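Local coordinates for guanosine-3',5'-bis(diphosphate) 3'-pyrophosphohydrolase MESH1 (Drosophila melanogaster, PDB 3NQW), which hydrolyses the alarmone ppGpp to GDP and diphosphate with the help of manganese and takes part in the fly's response to starvation, at residues 14-19 against 59-64; 38-43 against 120-125; 46-51 against 160-165; 53-58 against 84-89; 126-131 against 146-151. All blocks are in the same frame, centred on the assembly; numbering follows the deposited sequence.

Contact 1 of 5, residues 14-19 against 59-64. With MN (manganese (II) ion), chain C.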
# COMPACT_ATOMS: atom_id res chain seq x y z
N GLN A 14 -6.17 1.77 1.71
CA GLN A 14 -6.31 1.18 3.03
C GLN A 14 -7.17 -0.06 2.96
O GLN A 14 -6.84 -1.10 3.54
CB GLN A 14 -6.95 2.20 3.97
CG GLN A 14 -6.97 1.79 5.43
CD GLN A 14 -7.44 2.92 6.35
OE1 GLN A 14 -8.65 3.14 6.54
NE2 GLN A 14 -6.48 3.65 6.90
N TYR A 15 -8.27 0.04 2.23
CA TYR A 15 -9.18 -1.08 2.10
C TYR A 15 -8.53 -2.25 1.37
O TYR A 15 -8.61 -3.40 1.82
CB TYR A 15 -10.44 -0.61 1.38
CG TYR A 15 -11.48 -1.68 1.25
CD1 TYR A 15 -11.89 -2.12 -0.01
CD2 TYR A 15 -12.07 -2.24 2.38
CE1 TYR A 15 -12.86 -3.09 -0.14
CE2 TYR A 15 -13.05 -3.21 2.25
CZ TYR A 15 -13.43 -3.63 0.99
OH TYR A 15 -14.40 -4.60 0.86
N ALA A 16 -7.87 -1.97 0.26
CA ALA A 16 -7.18 -3.03 -0.47
C ALA A 16 -6.22 -3.73 0.51
O ALA A 16 -6.25 -4.95 0.66
CB ALA A 16 -6.41 -2.43 -1.64
N ALA A 17 -5.39 -2.93 1.19
CA ALA A 17 -4.41 -3.40 2.16
C ALA A 17 -4.97 -4.24 3.32
O ALA A 17 -4.28 -5.10 3.87
CB ALA A 17 -3.66 -2.20 2.74
N PHE A 18 -6.21 -3.95 3.68
CA PHE A 18 -6.89 -4.64 4.77
C PHE A 18 -7.45 -6.00 4.38
O PHE A 18 -7.18 -7.01 5.02
CB PHE A 18 -8.03 -3.78 5.30
CG PHE A 18 -8.77 -4.42 6.41
CD1 PHE A 18 -8.12 -4.72 7.60
CD2 PHE A 18 -10.11 -4.77 6.26
CE1 PHE A 18 -8.78 -5.37 8.63
CE2 PHE A 18 -10.79 -5.43 7.30
CZ PHE A 18 -10.12 -5.73 8.48
N LYS A 19 -8.25 -5.99 3.32
CA LYS A 19 -8.88 -7.20 2.80
C LYS A 19 -7.83 -8.25 2.39
O LYS A 19 -8.03 -9.45 2.59
CB LYS A 19 -9.77 -6.84 1.60
CG LYS A 19 -10.84 -5.77 1.86
CD LYS A 19 -12.18 -6.35 2.32
CE LYS A 19 -12.17 -6.80 3.77
NZ LYS A 19 -13.51 -7.29 4.21
N ALA A 59 -7.56 -0.37 -9.81
CA ALA A 59 -6.38 -1.24 -9.87
C ALA A 59 -5.99 -1.73 -8.48
O ALA A 59 -5.62 -2.89 -8.30
CB ALA A 59 -5.21 -0.51 -10.51
N LEU A 60 -6.06 -0.84 -7.49
CA LEU A 60 -5.73 -1.24 -6.13
C LEU A 60 -6.70 -2.34 -5.66
O LEU A 60 -6.35 -3.20 -4.84
CB LEU A 60 -5.81 -0.03 -5.19
CG LEU A 60 -4.60 0.92 -5.20
CD1 LEU A 60 -4.83 2.11 -4.30
CD2 LEU A 60 -3.37 0.16 -4.76
N LEU A 61 -7.89 -2.32 -6.25
CA LEU A 61 -8.98 -3.24 -5.93
C LEU A 61 -9.29 -4.30 -6.99
O LEU A 61 -10.31 -4.99 -6.90
CB LEU A 61 -10.25 -2.44 -5.68
CG LEU A 61 -10.22 -1.36 -4.61
CD1 LEU A 61 -11.59 -0.75 -4.51
CD2 LEU A 61 -9.80 -1.94 -3.26
N HIS A 62 -8.41 -4.43 -7.98
CA HIS A 62 -8.60 -5.39 -9.05
C HIS A 62 -8.55 -6.86 -8.62
O HIS A 62 -8.82 -7.74 -9.43
CB HIS A 62 -7.55 -5.16 -10.12
CG HIS A 62 -6.22 -5.77 -9.82
ND1 HIS A 62 -5.64 -6.72 -10.64
CD2 HIS A 62 -5.35 -5.56 -8.82
CE1 HIS A 62 -4.47 -7.06 -10.15
NE2 HIS A 62 -4.26 -6.36 -9.04
N ASP A 63 -8.19 -7.16 -7.37
CA ASP A 63 -8.16 -8.55 -6.92
C ASP A 63 -8.99 -8.80 -5.66
O ASP A 63 -9.23 -9.95 -5.32
CB ASP A 63 -6.71 -9.04 -6.71
CG ASP A 63 -6.03 -9.54 -8.02
OD1 ASP A 63 -6.73 -10.03 -8.93
OD2 ASP A 63 -4.79 -9.45 -8.13
N VAL A 64 -9.45 -7.74 -4.99
CA VAL A 64 -10.25 -7.93 -3.77
C VAL A 64 -11.55 -8.68 -4.01
O VAL A 64 -11.79 -9.72 -3.41
CB VAL A 64 -10.65 -6.61 -3.08
CG1 VAL A 64 -9.44 -5.98 -2.43
CG2 VAL A 64 -11.29 -5.66 -4.07
MN MN C . -3.66 -9.38 -10.05

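Contact 2 of 5, residues 38-43 against 120-125. With MN (manganese (II) ion), chain C.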
# COMPACT_ATOMS: atom_id res chain seq x y z
N ILE A 38 -0.67 -3.06 -5.41
CA ILE A 38 0.06 -1.78 -5.42
C ILE A 38 0.86 -1.68 -6.72
O ILE A 38 0.75 -0.70 -7.45
CB ILE A 38 1.06 -1.64 -4.24
CG1 ILE A 38 0.32 -1.56 -2.91
CG2 ILE A 38 1.90 -0.37 -4.38
CD1 ILE A 38 1.26 -1.34 -1.72
N ASN A 39 1.67 -2.69 -7.03
CA ASN A 39 2.43 -2.61 -8.26
C ASN A 39 1.52 -2.28 -9.46
O ASN A 39 1.84 -1.38 -10.25
CB ASN A 39 3.21 -3.91 -8.53
CG ASN A 39 4.39 -4.10 -7.58
OD1 ASN A 39 5.15 -5.06 -7.68
ND2 ASN A 39 4.54 -3.17 -6.64
N VAL A 40 0.40 -3.00 -9.60
CA VAL A 40 -0.53 -2.75 -10.71
C VAL A 40 -0.99 -1.28 -10.75
O VAL A 40 -1.03 -0.66 -11.82
CB VAL A 40 -1.78 -3.72 -10.67
CG1 VAL A 40 -2.80 -3.34 -11.76
CG2 VAL A 40 -1.32 -5.16 -10.89
N SER A 41 -1.32 -0.69 -9.60
CA SER A 41 -1.74 0.70 -9.62
C SER A 41 -0.54 1.56 -10.02
O SER A 41 -0.63 2.37 -10.94
CB SER A 41 -2.28 1.13 -8.27
OG SER A 41 -2.98 2.37 -8.39
N THR A 42 0.59 1.36 -9.35
CA THR A 42 1.79 2.14 -9.68
C THR A 42 2.26 1.96 -11.14
O THR A 42 2.75 2.92 -11.74
CB THR A 42 2.95 1.79 -8.73
OG1 THR A 42 2.44 1.65 -7.40
CG2 THR A 42 3.99 2.90 -8.75
N ILE A 43 2.14 0.75 -11.69
CA ILE A 43 2.54 0.49 -13.08
C ILE A 43 1.82 1.47 -14.00
O ILE A 43 2.39 1.93 -14.99
CB ILE A 43 2.15 -0.96 -13.59
CG1 ILE A 43 3.09 -2.04 -13.06
CG2 ILE A 43 2.20 -1.00 -15.11
CD1 ILE A 43 2.65 -3.45 -13.45
N LYS A 120 -6.06 -4.63 -16.88
CA LYS A 120 -5.75 -5.98 -17.29
C LYS A 120 -4.34 -6.14 -17.81
O LYS A 120 -3.69 -7.14 -17.53
CB LYS A 120 -6.75 -6.43 -18.34
CG LYS A 120 -8.16 -6.58 -17.81
CD LYS A 120 -9.00 -7.23 -18.86
CE LYS A 120 -10.37 -7.58 -18.39
NZ LYS A 120 -10.87 -8.54 -19.37
N LEU A 121 -3.88 -5.15 -18.58
CA LEU A 121 -2.52 -5.15 -19.13
C LEU A 121 -1.48 -5.06 -18.00
O LEU A 121 -0.60 -5.91 -17.89
CB LEU A 121 -2.33 -3.97 -20.10
CG LEU A 121 -3.03 -4.03 -21.46
CD1 LEU A 121 -2.78 -2.74 -22.23
CD2 LEU A 121 -2.52 -5.22 -22.24
N ALA A 122 -1.58 -4.02 -17.18
CA ALA A 122 -0.67 -3.83 -16.06
C ALA A 122 -0.66 -5.05 -15.14
O ALA A 122 0.41 -5.49 -14.72
CB ALA A 122 -1.06 -2.58 -15.29
N ASP A 123 -1.84 -5.59 -14.85
CA ASP A 123 -2.02 -6.78 -14.00
C ASP A 123 -1.13 -7.89 -14.55
O ASP A 123 -0.43 -8.58 -13.80
CB ASP A 123 -3.49 -7.22 -14.07
CG ASP A 123 -3.86 -8.28 -13.03
OD1 ASP A 123 -3.03 -8.69 -12.19
OD2 ASP A 123 -5.03 -8.70 -13.06
N LYS A 124 -1.17 -8.04 -15.87
CA LYS A 124 -0.35 -9.03 -16.53
C LYS A 124 1.12 -8.65 -16.41
O LYS A 124 1.93 -9.44 -15.92
CB LYS A 124 -0.74 -9.17 -18.00
CG LYS A 124 -2.12 -9.78 -18.23
CD LYS A 124 -2.25 -11.20 -17.66
CE LYS A 124 -3.67 -11.71 -17.85
NZ LYS A 124 -4.64 -10.72 -17.26
N LEU A 125 1.48 -7.44 -16.84
CA LEU A 125 2.87 -7.01 -16.77
C LEU A 125 3.49 -7.34 -15.42
O LEU A 125 4.52 -8.02 -15.36
CB LEU A 125 2.99 -5.51 -17.03
CG LEU A 125 4.41 -4.93 -17.08
CD1 LEU A 125 5.30 -5.73 -18.01
CD2 LEU A 125 4.32 -3.48 -17.55
MN MN C . -3.66 -9.38 -10.05

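Contact 3 of 5, residues 46-51 against 160-165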
# COMPACT_ATOMS: atom_id res chain seq x y z
N VAL A 46 3.23 5.46 -12.86
CA VAL A 46 4.58 5.78 -13.32
C VAL A 46 4.68 5.52 -14.81
O VAL A 46 4.79 6.44 -15.62
CB VAL A 46 5.63 4.93 -12.56
CG1 VAL A 46 7.06 5.30 -12.99
CG2 VAL A 46 5.46 5.13 -11.07
N GLU A 47 4.62 4.25 -15.18
CA GLU A 47 4.67 3.86 -16.58
C GLU A 47 3.23 4.04 -17.00
O GLU A 47 2.33 3.97 -16.16
CB GLU A 47 5.09 2.41 -16.64
CG GLU A 47 6.21 2.16 -15.67
CD GLU A 47 6.37 0.73 -15.32
OE1 GLU A 47 6.88 -0.02 -16.19
OE2 GLU A 47 5.97 0.34 -14.19
N ALA A 48 2.99 4.30 -18.28
CA ALA A 48 1.62 4.50 -18.76
C ALA A 48 1.05 5.87 -18.34
O ALA A 48 0.02 6.30 -18.85
CB ALA A 48 0.72 3.36 -18.25
N CYS A 49 1.74 6.54 -17.41
CA CYS A 49 1.36 7.85 -16.85
C CYS A 49 -0.17 8.14 -16.77
O CYS A 49 -0.70 9.02 -17.47
CB CYS A 49 2.09 9.00 -17.60
SG CYS A 49 3.52 8.61 -18.72
N ILE A 50 -0.88 7.41 -15.90
CA ILE A 50 -2.33 7.63 -15.73
C ILE A 50 -2.69 8.64 -14.62
O ILE A 50 -2.34 8.48 -13.45
CB ILE A 50 -3.11 6.28 -15.50
CG1 ILE A 50 -3.36 5.57 -16.84
CG2 ILE A 50 -4.49 6.56 -14.91
CD1 ILE A 50 -2.16 4.89 -17.47
N THR A 51 -3.42 9.68 -15.03
CA THR A 51 -3.83 10.78 -14.16
C THR A 51 -5.29 10.72 -13.65
O THR A 51 -5.85 11.73 -13.18
CB THR A 51 -3.54 12.14 -14.90
OG1 THR A 51 -4.18 12.18 -16.18
CG2 THR A 51 -2.03 12.30 -15.13
N GLY A 160 -3.59 -2.49 -28.48
CA GLY A 160 -4.29 -1.32 -29.01
C GLY A 160 -4.56 -0.30 -27.92
O GLY A 160 -4.92 0.86 -28.20
N THR A 161 -4.38 -0.73 -26.67
CA THR A 161 -4.61 0.10 -25.49
C THR A 161 -3.42 1.01 -25.18
O THR A 161 -3.37 2.15 -25.66
CB THR A 161 -4.92 -0.78 -24.25
OG1 THR A 161 -5.92 -1.75 -24.59
CG2 THR A 161 -5.45 0.08 -23.11
N ASN A 162 -2.46 0.53 -24.39
CA ASN A 162 -1.30 1.36 -24.03
C ASN A 162 -0.06 0.94 -24.79
O ASN A 162 0.48 -0.15 -24.60
CB ASN A 162 -1.06 1.28 -22.51
CG ASN A 162 -0.22 2.43 -21.98
OD1 ASN A 162 1.01 2.39 -22.02
ND2 ASN A 162 -0.88 3.47 -21.49
N ALA A 163 0.39 1.81 -25.68
CA ALA A 163 1.57 1.54 -26.49
C ALA A 163 2.80 1.37 -25.62
O ALA A 163 3.79 0.77 -26.03
CB ALA A 163 1.79 2.68 -27.49
N ASN A 164 2.76 1.91 -24.41
CA ASN A 164 3.91 1.79 -23.54
C ASN A 164 3.91 0.49 -22.76
O ASN A 164 4.91 -0.22 -22.73
CB ASN A 164 3.98 2.98 -22.60
CG ASN A 164 5.29 3.03 -21.85
OD1 ASN A 164 6.28 2.43 -22.29
ND2 ASN A 164 5.31 3.74 -20.73
N LEU A 165 2.79 0.18 -22.12
CA LEU A 165 2.69 -1.05 -21.35
C LEU A 165 2.88 -2.22 -22.29
O LEU A 165 3.66 -3.13 -22.01
CB LEU A 165 1.31 -1.13 -20.68
CG LEU A 165 0.97 -0.08 -19.60
CD1 LEU A 165 -0.42 -0.35 -19.03
CD2 LEU A 165 2.01 -0.14 -18.50

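Contact 4 of 5, residues 53-58 against 84-89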
# COMPACT_ATOMS: atom_id res chain seq x y z
N GLU A 53 -7.78 8.84 -11.01
CA GLU A 53 -7.98 8.06 -9.79
C GLU A 53 -8.97 6.89 -9.96
O GLU A 53 -8.78 5.82 -9.36
CB GLU A 53 -8.46 8.96 -8.66
CG GLU A 53 -7.35 9.36 -7.71
CD GLU A 53 -7.83 10.24 -6.59
OE1 GLU A 53 -7.03 10.49 -5.66
OE2 GLU A 53 -9.00 10.69 -6.63
N GLY A 54 -10.02 7.10 -10.74
CA GLY A 54 -10.99 6.04 -10.95
C GLY A 54 -10.27 4.75 -11.31
O GLY A 54 -10.54 3.71 -10.73
N VAL A 55 -9.34 4.85 -12.26
CA VAL A 55 -8.56 3.70 -12.73
C VAL A 55 -7.57 3.23 -11.65
O VAL A 55 -7.45 2.04 -11.38
CB VAL A 55 -7.77 4.05 -14.02
CG1 VAL A 55 -7.04 2.83 -14.55
CG2 VAL A 55 -8.73 4.59 -15.07
N LEU A 56 -6.89 4.19 -11.03
CA LEU A 56 -5.92 3.91 -9.98
C LEU A 56 -6.54 3.11 -8.83
O LEU A 56 -6.02 2.06 -8.45
CB LEU A 56 -5.33 5.23 -9.45
CG LEU A 56 -4.57 6.06 -10.49
CD1 LEU A 56 -4.16 7.39 -9.87
CD2 LEU A 56 -3.35 5.28 -10.98
N MET A 57 -7.64 3.59 -8.28
CA MET A 57 -8.29 2.86 -7.20
C MET A 57 -8.78 1.51 -7.71
O MET A 57 -8.58 0.49 -7.05
CB MET A 57 -9.45 3.67 -6.65
CG MET A 57 -9.06 5.07 -6.21
SD MET A 57 -10.53 6.07 -6.00
CE MET A 57 -11.11 5.44 -4.48
N ALA A 58 -9.41 1.49 -8.88
CA ALA A 58 -9.90 0.23 -9.43
C ALA A 58 -8.77 -0.81 -9.45
O ALA A 58 -8.99 -1.98 -9.14
CB ALA A 58 -10.46 0.46 -10.84
N CYS A 84 -16.71 0.72 -9.06
CA CYS A 84 -17.30 -0.60 -9.05
C CYS A 84 -17.42 -1.18 -10.46
O CYS A 84 -17.31 -2.39 -10.65
CB CYS A 84 -18.68 -0.56 -8.40
SG CYS A 84 -19.32 -2.21 -8.10
N GLY A 85 -17.66 -0.31 -11.43
CA GLY A 85 -17.78 -0.76 -12.81
C GLY A 85 -16.52 -1.39 -13.37
O GLY A 85 -16.58 -2.44 -14.01
N LEU A 86 -15.37 -0.77 -13.13
CA LEU A 86 -14.11 -1.32 -13.64
C LEU A 86 -13.68 -2.55 -12.86
O LEU A 86 -13.25 -3.54 -13.44
CB LEU A 86 -13.00 -0.27 -13.59
CG LEU A 86 -13.27 1.01 -14.38
CD1 LEU A 86 -12.18 2.03 -14.08
CD2 LEU A 86 -13.34 0.69 -15.85
N VAL A 87 -13.81 -2.49 -11.54
CA VAL A 87 -13.42 -3.61 -10.71
C VAL A 87 -14.19 -4.84 -11.12
O VAL A 87 -13.73 -5.96 -10.93
CB VAL A 87 -13.67 -3.33 -9.22
CG1 VAL A 87 -13.48 -4.61 -8.42
CG2 VAL A 87 -12.71 -2.25 -8.72
N ARG A 88 -15.38 -4.65 -11.69
CA ARG A 88 -16.17 -5.80 -12.11
C ARG A 88 -15.66 -6.25 -13.46
O ARG A 88 -15.67 -7.43 -13.78
CB ARG A 88 -17.66 -5.45 -12.18
CG ARG A 88 -18.54 -6.60 -12.69
CD ARG A 88 -20.01 -6.20 -12.76
NE ARG A 88 -20.21 -4.91 -13.40
CZ ARG A 88 -21.33 -4.20 -13.32
NH1 ARG A 88 -22.37 -4.65 -12.63
NH2 ARG A 88 -21.42 -3.01 -13.91
N GLU A 89 -15.19 -5.29 -14.25
CA GLU A 89 -14.68 -5.61 -15.57
C GLU A 89 -13.40 -6.42 -15.53
O GLU A 89 -13.02 -7.00 -16.55
CB GLU A 89 -14.45 -4.33 -16.35
CG GLU A 89 -15.68 -3.47 -16.43
CD GLU A 89 -15.57 -2.43 -17.50
OE1 GLU A 89 -15.39 -2.82 -18.68
OE2 GLU A 89 -15.67 -1.23 -17.16

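Contact 5 of 5, residues 126-131 against 146-151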
# COMPACT_ATOMS: atom_id res chain seq x y z
N ASP A 126 2.87 -6.88 -14.34
CA ASP A 126 3.39 -7.15 -13.01
C ASP A 126 3.62 -8.64 -12.76
O ASP A 126 4.73 -9.07 -12.46
CB ASP A 126 2.46 -6.59 -11.92
CG ASP A 126 2.97 -6.88 -10.52
OD1 ASP A 126 4.06 -6.40 -10.16
OD2 ASP A 126 2.28 -7.62 -9.78
N ASN A 127 2.57 -9.44 -12.90
CA ASN A 127 2.70 -10.87 -12.68
C ASN A 127 3.84 -11.45 -13.48
O ASN A 127 4.69 -12.15 -12.94
CB ASN A 127 1.39 -11.58 -13.03
CG ASN A 127 0.29 -11.30 -12.04
OD1 ASN A 127 -0.88 -11.22 -12.40
ND2 ASN A 127 0.66 -11.15 -10.77
N LEU A 128 3.87 -11.17 -14.78
CA LEU A 128 4.92 -11.69 -15.63
C LEU A 128 6.29 -11.35 -15.08
O LEU A 128 7.14 -12.22 -14.92
CB LEU A 128 4.80 -11.14 -17.05
CG LEU A 128 3.67 -11.77 -17.87
CD1 LEU A 128 3.80 -11.32 -19.31
CD2 LEU A 128 3.76 -13.28 -17.78
N ARG A 129 6.50 -10.07 -14.79
CA ARG A 129 7.75 -9.63 -14.23
C ARG A 129 8.17 -10.52 -13.09
O ARG A 129 9.36 -10.80 -12.91
CB ARG A 129 7.61 -8.19 -13.75
CG ARG A 129 7.61 -7.21 -14.89
CD ARG A 129 7.24 -5.85 -14.38
NE ARG A 129 7.65 -4.80 -15.29
CZ ARG A 129 7.23 -3.55 -15.19
NH1 ARG A 129 6.37 -3.22 -14.23
NH2 ARG A 129 7.67 -2.63 -16.04
N ASP A 130 7.20 -10.99 -12.32
CA ASP A 130 7.47 -11.87 -11.18
C ASP A 130 7.76 -13.32 -11.56
O ASP A 130 8.37 -14.04 -10.79
CB ASP A 130 6.29 -11.84 -10.21
CG ASP A 130 6.51 -10.88 -9.07
OD1 ASP A 130 6.73 -9.67 -9.34
OD2 ASP A 130 6.45 -11.33 -7.91
N LEU A 131 7.32 -13.73 -12.75
CA LEU A 131 7.51 -15.11 -13.20
C LEU A 131 8.88 -15.38 -13.81
O LEU A 131 9.29 -16.53 -13.97
CB LEU A 131 6.43 -15.47 -14.21
CG LEU A 131 5.70 -16.79 -13.94
CD1 LEU A 131 4.92 -16.68 -12.65
CD2 LEU A 131 4.77 -17.09 -15.10
N GLN A 146 3.73 -22.36 -19.49
CA GLN A 146 2.35 -22.24 -19.97
C GLN A 146 1.71 -20.91 -19.61
O GLN A 146 0.89 -20.39 -20.38
CB GLN A 146 1.50 -23.39 -19.41
CG GLN A 146 1.95 -24.77 -19.85
CD GLN A 146 0.91 -25.87 -19.62
OE1 GLN A 146 0.44 -26.08 -18.50
NE2 GLN A 146 0.55 -26.58 -20.69
N TYR A 147 2.08 -20.34 -18.47
CA TYR A 147 1.54 -19.05 -18.04
C TYR A 147 1.90 -17.96 -19.04
O TYR A 147 1.06 -17.13 -19.38
CB TYR A 147 2.06 -18.66 -16.66
CG TYR A 147 1.33 -17.48 -16.05
CD1 TYR A 147 0.27 -17.67 -15.17
CD2 TYR A 147 1.69 -16.17 -16.37
CE1 TYR A 147 -0.42 -16.58 -14.62
CE2 TYR A 147 1.01 -15.08 -15.82
CZ TYR A 147 -0.04 -15.29 -14.95
OH TYR A 147 -0.71 -14.22 -14.40
N PHE A 148 3.15 -17.97 -19.49
CA PHE A 148 3.64 -17.00 -20.47
C PHE A 148 2.85 -17.06 -21.77
O PHE A 148 2.54 -16.02 -22.37
CB PHE A 148 5.13 -17.23 -20.79
CG PHE A 148 6.07 -16.79 -19.70
CD1 PHE A 148 6.65 -17.72 -18.84
CD2 PHE A 148 6.34 -15.44 -19.51
CE1 PHE A 148 7.48 -17.32 -17.81
CE2 PHE A 148 7.18 -15.03 -18.48
CZ PHE A 148 7.75 -15.96 -17.63
N VAL A 149 2.57 -18.28 -22.22
CA VAL A 149 1.82 -18.52 -23.45
C VAL A 149 0.44 -17.91 -23.32
O VAL A 149 0.02 -17.11 -24.16
CB VAL A 149 1.65 -20.04 -23.74
CG1 VAL A 149 0.81 -20.23 -25.00
CG2 VAL A 149 3.01 -20.70 -23.92
N TRP A 150 -0.27 -18.31 -22.27
CA TRP A 150 -1.62 -17.83 -21.99
C TRP A 150 -1.60 -16.31 -21.85
O TRP A 150 -2.42 -15.61 -22.43
CB TRP A 150 -2.16 -18.48 -20.70
CG TRP A 150 -3.35 -17.78 -20.10
CD1 TRP A 150 -4.61 -17.66 -20.64
CD2 TRP A 150 -3.38 -17.05 -18.87
NE1 TRP A 150 -5.41 -16.90 -19.82
CE2 TRP A 150 -4.68 -16.52 -18.72
CE3 TRP A 150 -2.43 -16.80 -17.87
CZ2 TRP A 150 -5.05 -15.75 -17.61
CZ3 TRP A 150 -2.80 -16.03 -16.77
CH2 TRP A 150 -4.11 -15.51 -16.66
N ALA A 151 -0.64 -15.80 -21.08
CA ALA A 151 -0.49 -14.37 -20.88
C ALA A 151 -0.48 -13.68 -22.24
O ALA A 151 -1.17 -12.68 -22.46
CB ALA A 151 0.82 -14.08 -20.15

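Contact 1 of 5, residues 14-19 against 59-64
Tyr15 and Leu61 meet at about a right angle, the Leu61 methyl CD2 arriving at the edge of the phenol ring near its plane, 3.9 Å from Tyr15 CD1. Leu61 has CG anti to its carbonyl carbon (chi1 -57°), which turns the isobutyl group toward helix 7-19, and the same CD2 also rests on Ala16 CB. That small methyl points toward the end of helix 53-60, 3.3 Å from the carbonyl O of Leu60. Just after this helix end comes the His-Asp pair of the HD fold, His62 and Asp63, and Asp63 OD2 binds the manganese at 2.2 Å while accepting a hydrogen bond from Tyr33 OH. One turn along from Tyr15, Lys19 lays CG over one face of the Tyr15 ring, offset toward the rim. Its CB meets Val64 CG1 at 4.1 Å; the chain, bent at chi2 and chi3, then leads away, NZ making a long, weak ion pair with Asp69.

Contact 2 of 5, residues 38-43 against 120-125
Val40 and Ile43 of helix 34-45 pack on Ala122, Asp123 and Leu125 of helix 114-133, two core helices of the HD domain whose short segments cross at 123° with their axes 8.6 Å apart. The apolar contacts centre on Ala122, whose CB points at the other helix and receives Ile43 CG2 at 3.6 Å and Val40 CG1 at 4.0 Å. Ile43 spreads its two branches: with CG1 turned opposite the carbonyl carbon (chi1 -77°), CD1 reaches the carbonyl O of Ala122, while CG2 passes obliquely beside Leu125 CD2. Val40 works one turn earlier, its CG2 lying against the backbone of Asp123, 3.6 Å from CA. Leu165 adds a further apolar neighbour for Ile43.

No hydrogen bond joins the two segments. On helix 34-45, Thr42 OG1 donates to Ile38 O from above the carbonyl plane, so this oxygen holds two donors, the other being Thr42 N. Ser41 OG bonds Leu56 O of helix 53-60, and Asn39 and Thr42 pack on Gln14 of the second subunit.

The metal bond belongs to the second helix. Asp123 starts away from helix 34-45, and a chi1 of -169°, extending CG opposite the backbone N, brings OD1 to the manganese, which Asp63 also ligates; His36 belongs to the same metal site. Asp123 OD1 sits 2.3 Å from the ion and 4.1 Å from Val40 CG2.

Contact 3 of 5, residues 46-51 against 160-165
Ala48 and Asn164 bring their CA atoms within 6.0 Å where the loop between helices 34-45 and 53-60 turns, with a positive phi of 74° at Ala48, against the start of helix 163-176. Asn162 is the N-cap of that helix: its OD1 accepts from Leu165 N at 2.8 Å in a fairly straight bond (160° at the hydrogen) and, weakly, from Asn164 N. With CG anti to the backbone N (chi1 -160°), the amide swings back over the first helical turn, and the Leu165 bond, with the weak one from Asn164 N, would hold its rotation. ND2 is then left lying beside the loop, 3.6 Å from Ala48 CB.

That methyl is the main apolar point of the contact: it rests against both the Asn162 amide and the isobutyl group of Leu165, whose CG lies 3.7 Å away. Leu165 carries on inward to Ile43 and Leu44. Glu47 meets Asn164 and Leu165 through CA and CB, while its carboxylate OE1 forms salt bridges with Arg129 and Lys168, linking the loop to two helices. Asn164 ND2 comes 3.4 Å from Ala48 N, but both are donors and no hydrogen bond joins them.

Contact 4 of 5, residues 53-58 against 84-89
Helix 53-60, the helix of the HD fold that leads into the metal-binding His-Asp pair, sets Ala58 against Leu86 and Val87 of helix 81-89. The short segments run in roughly the same direction, 47° apart, with axes 9.1 Å from each other. Ala58 CB faces across and meets Leu86 CB at 3.8 Å; the small residue lets the two backbones come close, 5.4 Å between the CA atoms of Ala58 and Val87. In Leu86 a chi1 of -59° keeps CG beside the backbone N and sends the side chain along the other helix, where CD1 covers Ala58 CB and also comes to 4.1 Å from Gly54 O and 4.2 Å from Val55 CA. Val87 places CG2 3.8 Å from Ala58 O. Side-chain methyls and backbone make the contact, and no hydrogen bond joins the segments. Helix 114-133 closes one side, with Arg115 touching both Val55 and Leu86, while Met57 turns to Phe9 and Cys12 of helix 7-19 and to Phe79 of helix 72-79.

Contact 5 of 5, residues 126-131 against 146-151
This is a buried helix-helix contact in which two leucines pack on two aromatic rings, between consecutive helices of the C-terminal half of the chain: Leu128 and Leu131 of helix 114-133 meet Tyr147 and Phe148 of helix 141-158. Leu131 CD2 lies over one face of the Phe148 ring, 4.2 Å from its centroid and 25° off the normal, a CH-pi contact; the same methyl touches Tyr147 CD2 at 3.5 Å. Leu128 CD2 approaches Tyr147 from the edge, in the ring plane, and is 3.8 Å from Phe148 CD2 and 3.9 Å from Ala151 CB. Tyr147 extends with CG anti to the backbone N (chi1 -169°), which carries its OH along to Asn127, 3.6 Å from CB. Trp150 CE3 lies over a face of the Tyr147 ring. Leu128 continues to Ile172 and Phe173 of helix 163-176. With axes 10.9 Å apart at 155°, the pair forms an antiparallel helical hairpin spaced by large side chains, whose first helix also carries Asp123, the second aspartate of the HD metal site.

From the N terminus, contact 1 closes the first loop, bringing helix 7-19 to the end of helix 53-60. Before it closes, contacts 2, 3 and 4 have all opened, so each crosses it. Contact 4 is a short loop joining helices 53-60 and 81-89, nested inside both contact 2 and contact 3. Contact 2 then brings helix 114-133 back to helix 34-45, and with contact 1 supplies the two aspartates on the manganese. Contact 5 opens straight afterwards on the same helix and folds 141-158 against it. Contact 3 crosses contact 2, encloses contact 5 and closes last, tying helix 163-176 to the 46-51 loop; Glu47 and Arg129 join contacts 3 and 5.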